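Local atomic coordinates of sialidase B (Streptococcus pneumoniae serotype 4, PDB entry 4XJW), a protein that cleaves terminal sialic acid residues from oligosaccharides, glycoproteins and glycolipids, and acts as an intramolecular trans-sialidase. Residues 618-621 and 622-626; 244-247 and 248-252; 651-654 and 655-658. The protein carries 1 engineered substitution. One frame throughout, in Å; residues are numbered along the deposited sequence.

In the fold
All three contacts are local turns, partly buried, in the propeller part of the sialidase. Contacts 1 and 3 hold one antiparallel sheet: contact 1 joins strands 616-620 and 626-631, contact 3 leaves the outer strand 647-652, and H625 and I626 bond to D651 and L652. Contact 2 follows strand 237-244 of another sheet and touches contact 1 where N247 packs on P622 and L621. Contact 1 is the most buried of the three and forms part of the inhibitor pocket, with a histidine-carboxylate pair. Contact 2 is a polar Asp-box turn with one tryptophan face packed beneath it. Contact 3, at the C-terminus, sets buried leucines against acidic groups nearer the solvent.

Contact 1. Residues 618-621 and 622-626; sequences ITEL and PNHHI. With OPX ((1s,3R,4S)-1-[(cyclohexylamino)methyl]-3,4-dihydroxycyclopentanesulfonic acid), chain B.
E620 and H624 meet across the turn that links strands 616-620 and 626-631. The E620 chain runs out fully extended, CG anti to the backbone N (chi1 -178°), which carries the carboxylate to the edge of the H624 ring. There H624 ND1 donates to E620 OE2 over 2.7 Å, nearly straight and close to the ring plane, arriving almost in line with the C-O bond. The two flat groups are not coplanar: carboxylate and imidazole are turned 52° apart.

The backbone brings the pair together. L621 to H624 form a type I turn closed by H624 N donating to L621 O at 2.8 Å, and L621 N returns a bond to H625 O, also at 2.8 Å. N623 makes an Asx turn, its OD1 accepting from H625 N at 3.0 Å, while L621 CD1 lies against H625 CB at 3.8 Å.

The inhibitor OPX lies along the strand end. Its cyclohexyl carbon CAH comes within 3.4 Å of E620 O, and its hydroxyl OAD makes a weak bond to T619 OG1, whose stronger partner is T213. With a carboxylate held against ND1, H624 would probably be drawn toward its protonated form, while H624 ND1 and S561 OG both hydrogen-bond to E620 OE2, holding that oxygen in place beside a largely apolar part of the ligand.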
loop_
_atom_site.group_PDB
_atom_site.type_symbol
_atom_site.label_atom_id
_atom_site.label_comp_id
_atom_site.label_asym_id
_atom_site.label_seq_id
_atom_site.Cartn_x
_atom_site.Cartn_y
_atom_site.Cartn_z
ATOM N N ILE A 618 11.720 -3.160 -3.755
ATOM C CA ILE A 618 12.450 -3.808 -4.839
ATOM C C ILE A 618 13.363 -4.921 -4.349
ATOM O O ILE A 618 13.954 -4.843 -3.271
ATOM C CB ILE A 618 13.247 -2.802 -5.703
ATOM C CG1 ILE A 618 14.241 -1.996 -4.859
ATOM C CG2 ILE A 618 12.292 -1.884 -6.490
ATOM C CD1 ILE A 618 15.173 -1.148 -5.725
ATOM N N THR A 619 13.471 -5.975 -5.142
ATOM C CA THR A 619 14.436 -7.011 -4.816
ATOM C C THR A 619 14.933 -7.690 -6.070
ATOM O O THR A 619 14.206 -7.793 -7.059
ATOM C CB THR A 619 13.886 -8.012 -3.768
ATOM O OG1 THR A 619 14.982 -8.663 -3.122
ATOM C CG2 THR A 619 12.946 -9.067 -4.403
ATOM N N GLU A 620 16.187 -8.127 -6.030
ATOM C CA GLU A 620 16.720 -8.958 -7.095
ATOM C C GLU A 620 16.207 -10.364 -6.890
ATOM O O GLU A 620 16.420 -10.972 -5.838
ATOM C CB GLU A 620 18.251 -8.937 -7.093
ATOM C CG GLU A 620 18.857 -9.753 -8.230
ATOM C CD GLU A 620 20.365 -9.677 -8.273
ATOM O OE1 GLU A 620 20.964 -8.964 -7.440
ATOM O OE2 GLU A 620 20.959 -10.363 -9.141
ATOM N N LEU A 621 15.495 -10.857 -7.893
ATOM C CA LEU A 621 15.010 -12.229 -7.891
ATOM C C LEU A 621 16.201 -13.153 -8.133
ATOM O O LEU A 621 17.241 -12.720 -8.668
ATOM C CB LEU A 621 13.921 -12.404 -8.952
ATOM C CG LEU A 621 12.818 -11.345 -8.805
ATOM C CD1 LEU A 621 11.893 -11.326 -9.999
ATOM C CD2 LEU A 621 12.030 -11.552 -7.519
ATOM N N PRO A 622 16.084 -14.419 -7.711
ATOM C CA PRO A 622 17.220 -15.332 -7.875
ATOM C C PRO A 622 17.664 -15.509 -9.324
ATOM O O PRO A 622 18.818 -15.881 -9.545
ATOM C CB PRO A 622 16.684 -16.656 -7.329
ATOM C CG PRO A 622 15.637 -16.258 -6.345
ATOM C CD PRO A 622 14.983 -15.038 -6.948
ATOM N N ASN A 623 16.787 -15.245 -10.282
ATOM C CA ASN A 623 17.153 -15.332 -11.692
ATOM C C ASN A 623 17.751 -14.043 -12.256
ATOM O O ASN A 623 17.921 -13.909 -13.467
ATOM C CB ASN A 623 15.951 -15.767 -12.524
ATOM C CG ASN A 623 14.814 -14.770 -12.469
ATOM O OD1 ASN A 623 14.942 -13.711 -11.850
ATOM N ND2 ASN A 623 13.696 -15.100 -13.114
ATOM N N HIS A 624 18.024 -13.095 -11.358
ATOM C CA HIS A 624 18.627 -11.793 -11.678
ATOM C C HIS A 624 17.688 -10.804 -12.353
ATOM O O HIS A 624 18.122 -9.735 -12.779
ATOM C CB HIS A 624 19.934 -11.946 -12.471
ATOM C CG HIS A 624 20.918 -12.864 -11.816
ATOM N ND1 HIS A 624 21.384 -12.658 -10.534
ATOM C CD2 HIS A 624 21.517 -13.994 -12.257
ATOM C CE1 HIS A 624 22.225 -13.624 -10.214
ATOM N NE2 HIS A 624 22.333 -14.444 -11.245
ATOM N N HIS A 625 16.412 -11.159 -12.460
ATOM C CA HIS A 625 15.395 -10.140 -12.737
ATOM C C HIS A 625 15.215 -9.277 -11.503
ATOM O O HIS A 625 15.745 -9.589 -10.425
ATOM C CB HIS A 625 14.051 -10.769 -13.084
ATOM C CG HIS A 625 14.045 -11.509 -14.380
ATOM N ND1 HIS A 625 12.961 -11.491 -15.233
ATOM C CD2 HIS A 625 14.964 -12.322 -14.950
ATOM C CE1 HIS A 625 13.223 -12.248 -16.284
ATOM N NE2 HIS A 625 14.439 -12.752 -16.145
ATOM N N ILE A 626 14.462 -8.191 -11.669
ATOM C CA ILE A 626 14.118 -7.300 -10.574
ATOM C C ILE A 626 12.615 -7.369 -10.353
ATOM O O ILE A 626 11.838 -7.217 -11.297
ATOM C CB ILE A 626 14.488 -5.854 -10.913
ATOM C CG1 ILE A 626 15.975 -5.721 -11.257
ATOM C CG2 ILE A 626 14.111 -4.938 -9.754
ATOM C CD1 ILE A 626 16.934 -6.102 -10.144
HETATM C CAF OPX B . 20.593 -13.078 -6.399
HETATM C CAG OPX B . 21.630 -13.592 -5.444
HETATM C CAH OPX B . 19.322 -12.774 -5.673
HETATM C CAI OPX B . 21.863 -12.614 -4.331
HETATM C CAJ OPX B . 19.527 -11.808 -4.542
HETATM C CAK OPX B . 19.810 -11.179 -1.603
HETATM C CAL OPX B . 19.674 -8.649 -1.247
HETATM C CAM OPX B . 18.595 -10.089 0.337
HETATM C CAO OPX B . 18.621 -7.911 -0.504
HETATM C CAP OPX B . 17.677 -8.948 -0.070
HETATM C CAQ OPX B . 20.595 -12.304 -3.598
HETATM C CAR OPX B . 19.797 -9.993 -0.591
HETATM N NAN OPX B . 20.909 -11.291 -2.575
HETATM O OAA OPX B . 22.451 -9.949 -0.581
HETATM O OAB OPX B . 21.316 -8.853 1.266
HETATM O OAC OPX B . 18.017 -6.947 -1.295
HETATM O OAD OPX B . 16.859 -9.378 -1.079
HETATM O OAE OPX B . 21.349 -11.251 1.157
HETATM S SAS OPX B . 21.314 -10.017 0.365
#

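Contact 2. Residues 244-247 and 248-252; sequences SDDN and GKTWS
G248 gives its N-H to the hydroxyl of S244, with G248 N 2.9 Å from S244 OG. It sits at the second corner of a type I' turn, D246 to K249, with a positive phi of 90°, a conformation that suits glycine.

K249 closes that turn, its N bonding to D246 O at 3.3 Å. Its aliphatic chain then bends back along the D246 carbonyl, and a water links NZ weakly to N247 ND2.

T250 is gripped twice by one carboxylate. D246 has its CG between backbone N and carbonyl carbon (chi1 54°), folding the group over the turn: T250 N reaches D246 OD1 at 2.9 Å, and T250 OG1 reaches D246 OD2 at 2.6 Å, both on the syn sides, somewhat out of the carboxylate plane. Behind them T250 O lies 2.8 Å from S244 OG, and a further water joins T250 OG1 to D245 N.

W251 turns its indole beneath the serine. S244 CB sits 3.5 Å from the centroid of the six-membered ring, a CH-pi contact just 6° off the normal, while W251 NE1 donates to G248 O at 3.0 Å, tilted out of the ring plane. Y649 meets the indole edge-to-face.

This is the S-x-D-x-G-x-T-W signature of an Asp box, here BNR repeat 1. Because D246 uses both oxygens on T250, its rotation is fixed, and the two hydrogen bonds would probably favour its ionised form.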
loop_
_atom_site.group_PDB
_atom_site.type_symbol
_atom_site.label_atom_id
_atom_site.label_comp_id
_atom_site.label_asym_id
_atom_site.label_seq_id
_atom_site.Cartn_x
_atom_site.Cartn_y
_atom_site.Cartn_z
ATOM N N SER A 244 6.855 -16.370 -2.818
ATOM C CA SER A 244 6.867 -16.997 -4.126
ATOM C C SER A 244 8.074 -17.918 -4.217
ATOM O O SER A 244 9.189 -17.527 -3.843
ATOM C CB SER A 244 6.937 -15.929 -5.224
ATOM O OG SER A 244 7.184 -16.569 -6.472
ATOM N N ASP A 245 7.859 -19.140 -4.719
ATOM C CA ASP A 245 8.953 -20.088 -4.918
ATOM C C ASP A 245 9.368 -20.218 -6.372
ATOM O O ASP A 245 10.234 -21.046 -6.705
ATOM C CB ASP A 245 8.592 -21.468 -4.342
ATOM C CG ASP A 245 8.591 -21.472 -2.838
ATOM O OD1 ASP A 245 9.448 -20.774 -2.269
ATOM O OD2 ASP A 245 7.733 -22.140 -2.234
ATOM N N ASP A 246 8.759 -19.429 -7.243
ATOM C CA ASP A 246 9.035 -19.511 -8.667
ATOM C C ASP A 246 9.392 -18.150 -9.246
ATOM O O ASP A 246 8.912 -17.766 -10.317
ATOM C CB ASP A 246 7.860 -20.161 -9.430
ATOM C CG ASP A 246 6.534 -19.471 -9.171
ATOM O OD1 ASP A 246 6.522 -18.382 -8.553
ATOM O OD2 ASP A 246 5.496 -20.023 -9.594
ATOM N N ASN A 247 10.250 -17.434 -8.524
ATOM C CA ASN A 247 10.786 -16.159 -8.990
ATOM C C ASN A 247 9.716 -15.103 -9.260
ATOM O O ASN A 247 9.835 -14.309 -10.194
ATOM C CB ASN A 247 11.677 -16.380 -10.211
ATOM C CG ASN A 247 12.906 -17.196 -9.878
ATOM O OD1 ASN A 247 13.414 -17.141 -8.762
ATOM N ND2 ASN A 247 13.368 -17.990 -10.832
ATOM N N GLY A 248 8.660 -15.142 -8.455
ATOM C CA GLY A 248 7.604 -14.144 -8.506
ATOM C C GLY A 248 6.451 -14.456 -9.437
ATOM O O GLY A 248 5.542 -13.643 -9.563
ATOM N N LYS A 249 6.465 -15.617 -10.090
ATOM C CA LYS A 249 5.381 -15.941 -11.005
ATOM C C LYS A 249 4.063 -16.203 -10.278
ATOM O O LYS A 249 2.995 -15.791 -10.750
ATOM C CB LYS A 249 5.755 -17.121 -11.909
ATOM C CG LYS A 249 6.721 -16.738 -13.027
ATOM C CD LYS A 249 7.195 -17.957 -13.819
ATOM C CE LYS A 249 8.445 -18.558 -13.192
ATOM N NZ LYS A 249 8.631 -19.999 -13.504
ATOM N N THR A 250 4.137 -16.894 -9.139
ATOM C CA THR A 250 2.958 -17.187 -8.326
ATOM C C THR A 250 3.275 -16.954 -6.861
ATOM O O THR A 250 4.429 -17.067 -6.439
ATOM C CB THR A 250 2.428 -18.644 -8.487
ATOM O OG1 THR A 250 3.419 -19.561 -8.016
ATOM C CG2 THR A 250 2.061 -18.937 -9.937
ATOM N N TRP A 251 2.235 -16.622 -6.100
ATOM C CA TRP A 251 2.360 -16.220 -4.707
ATOM C C TRP A 251 1.410 -17.013 -3.823
ATOM O O TRP A 251 0.302 -17.359 -4.233
ATOM C CB TRP A 251 2.092 -14.705 -4.590
ATOM C CG TRP A 251 3.161 -13.905 -5.295
ATOM C CD1 TRP A 251 3.229 -13.606 -6.631
ATOM C CD2 TRP A 251 4.359 -13.385 -4.705
ATOM N NE1 TRP A 251 4.389 -12.912 -6.901
ATOM C CE2 TRP A 251 5.105 -12.768 -5.736
ATOM C CE3 TRP A 251 4.877 -13.391 -3.403
ATOM C CZ2 TRP A 251 6.331 -12.130 -5.500
ATOM C CZ3 TRP A 251 6.105 -12.771 -3.167
ATOM C CH2 TRP A 251 6.817 -12.149 -4.215
ATOM N N SER A 252 1.843 -17.278 -2.601
ATOM C CA SER A 252 1.039 -18.028 -1.643
ATOM C C SER A 252 -0.131 -17.226 -1.095
ATOM O O SER A 252 -0.087 -15.994 -1.055
ATOM C CB SER A 252 1.908 -18.499 -0.476
ATOM O OG SER A 252 2.399 -17.374 0.264
HETATM O O HOH W 1 5.385 -19.850 -5.809
HETATM O O HOH W 2 11.481 -19.286 -12.761
#

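Contact 3. Residues 651-654 and 655-658; sequences DLEI and NDLT
D656 has its CG anti to its own carbonyl carbon (chi1 -64°), a setting that swings the carboxylate back over the start of the turn to E653. There E653 N donates to D656 OD2 at 2.9 Å, a fairly straight bond that meets the oxygen on its anti side and out of the carboxylate plane. The side chain of E653 leaves its backbone by the same kind of torsion (chi1 -63°) and runs extended, so the two acids end up as neighbours with E653 OE2 4.6 Å from D656 OD2, their carboxylate planes 78° apart. A water lies close to both oxygens and may ease the repulsion; K100 adds a long, weak ion pair to D656.

The backbone winds in steps of three residues. D656 N bonds to E653 O at 2.9 Å and L657 N to I654 O at 2.8 Å. I654 O takes a second bond, from T658 OG1 at 3.3 Å, and the two donors come at it from opposite faces of its carbonyl plane.

On the inner side two leucines, themselves buried, pack beneath the turn. L652 and L657 meet at about a right angle, CD1 of L652 being 4.0 Å from CD2 of L657, and I654 CD1 lies 4.2 Å from L657 CD1. L586 of strand 584-592 and Y604 of strand 597-605 pack against both leucines.

The arrangement is that of a strand followed closely by a short, weakly bonded helical turn, an aspartate side chain reaching back three residues to bind a backbone N-H at its start; here it ends the chain, seating the C-terminus against the neighbouring propeller sheet.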
loop_
_atom_site.group_PDB
_atom_site.type_symbol
_atom_site.label_atom_id
_atom_site.label_comp_id
_atom_site.label_asym_id
_atom_site.label_seq_id
_atom_site.Cartn_x
_atom_site.Cartn_y
_atom_site.Cartn_z
ATOM N N ASP A 651 7.662 -7.478 -12.915
ATOM C CA ASP A 651 8.959 -8.112 -13.109
ATOM C C ASP A 651 9.711 -7.357 -14.205
ATOM O O ASP A 651 9.175 -7.159 -15.298
ATOM C CB ASP A 651 8.750 -9.578 -13.525
ATOM C CG ASP A 651 10.055 -10.320 -13.776
ATOM O OD1 ASP A 651 10.645 -10.146 -14.867
ATOM O OD2 ASP A 651 10.472 -11.093 -12.889
ATOM N N LEU A 652 10.935 -6.929 -13.913
ATOM C CA LEU A 652 11.748 -6.219 -14.894
ATOM C C LEU A 652 13.098 -6.899 -15.082
ATOM O O LEU A 652 13.604 -7.575 -14.177
ATOM C CB LEU A 652 11.955 -4.771 -14.467
ATOM C CG LEU A 652 10.695 -3.900 -14.424
ATOM C CD1 LEU A 652 10.980 -2.585 -13.703
ATOM C CD2 LEU A 652 10.185 -3.657 -15.825
ATOM N N GLU A 653 13.679 -6.723 -16.266
ATOM C CA GLU A 653 15.037 -7.184 -16.542
ATOM C C GLU A 653 15.977 -5.987 -16.662
ATOM O O GLU A 653 15.538 -4.883 -16.981
ATOM C CB GLU A 653 15.064 -8.004 -17.828
ATOM C CG GLU A 653 14.233 -9.264 -17.757
ATOM C CD GLU A 653 14.370 -10.121 -18.997
ATOM O OE1 GLU A 653 15.372 -10.860 -19.101
ATOM O OE2 GLU A 653 13.475 -10.042 -19.863
ATOM N N ILE A 654 17.269 -6.201 -16.422
ATOM C CA ILE A 654 18.221 -5.091 -16.465
ATOM C C ILE A 654 18.219 -4.411 -17.826
ATOM O O ILE A 654 18.275 -3.183 -17.916
ATOM C CB ILE A 654 19.647 -5.533 -16.085
ATOM C CG1 ILE A 654 19.670 -5.982 -14.634
ATOM C CG2 ILE A 654 20.632 -4.396 -16.284
ATOM C CD1 ILE A 654 19.188 -4.911 -13.664
ATOM N N ASN A 655 18.104 -5.204 -18.887
ATOM C CA ASN A 655 18.035 -4.632 -20.227
ATOM C C ASN A 655 16.836 -3.688 -20.422
ATOM O O ASN A 655 16.897 -2.778 -21.244
ATOM C CB ASN A 655 18.080 -5.721 -21.304
ATOM C CG ASN A 655 19.471 -6.331 -21.458
ATOM O OD1 ASN A 655 20.448 -5.836 -20.895
ATOM N ND2 ASN A 655 19.563 -7.402 -22.240
ATOM N N ASP A 656 15.760 -3.890 -19.663
ATOM C CA ASP A 656 14.618 -2.976 -19.743
ATOM C C ASP A 656 14.992 -1.621 -19.172
ATOM O O ASP A 656 14.440 -0.588 -19.569
ATOM C CB ASP A 656 13.423 -3.506 -18.956
ATOM C CG ASP A 656 12.888 -4.803 -19.507
ATOM O OD1 ASP A 656 12.789 -4.926 -20.748
ATOM O OD2 ASP A 656 12.569 -5.706 -18.694
ATOM N N LEU A 657 15.925 -1.631 -18.227
ATOM C CA LEU A 657 16.234 -0.420 -17.474
ATOM C C LEU A 657 17.278 0.431 -18.178
ATOM O O LEU A 657 17.325 1.645 -17.998
ATOM C CB LEU A 657 16.713 -0.771 -16.067
ATOM C CG LEU A 657 15.862 -1.752 -15.257
ATOM C CD1 LEU A 657 16.331 -1.799 -13.825
ATOM C CD2 LEU A 657 14.381 -1.373 -15.328
ATOM N N THR A 658 18.118 -0.215 -18.977
ATOM C CA THR A 658 19.260 0.456 -19.573
ATOM C C THR A 658 19.021 0.745 -21.050
ATOM O O THR A 658 19.654 1.625 -21.626
ATOM C CB THR A 658 20.531 -0.393 -19.403
ATOM O OG1 THR A 658 20.324 -1.685 -19.984
ATOM C CG2 THR A 658 20.846 -0.577 -17.933
HETATM O O HOH W 3 11.565 -8.107 -19.622
#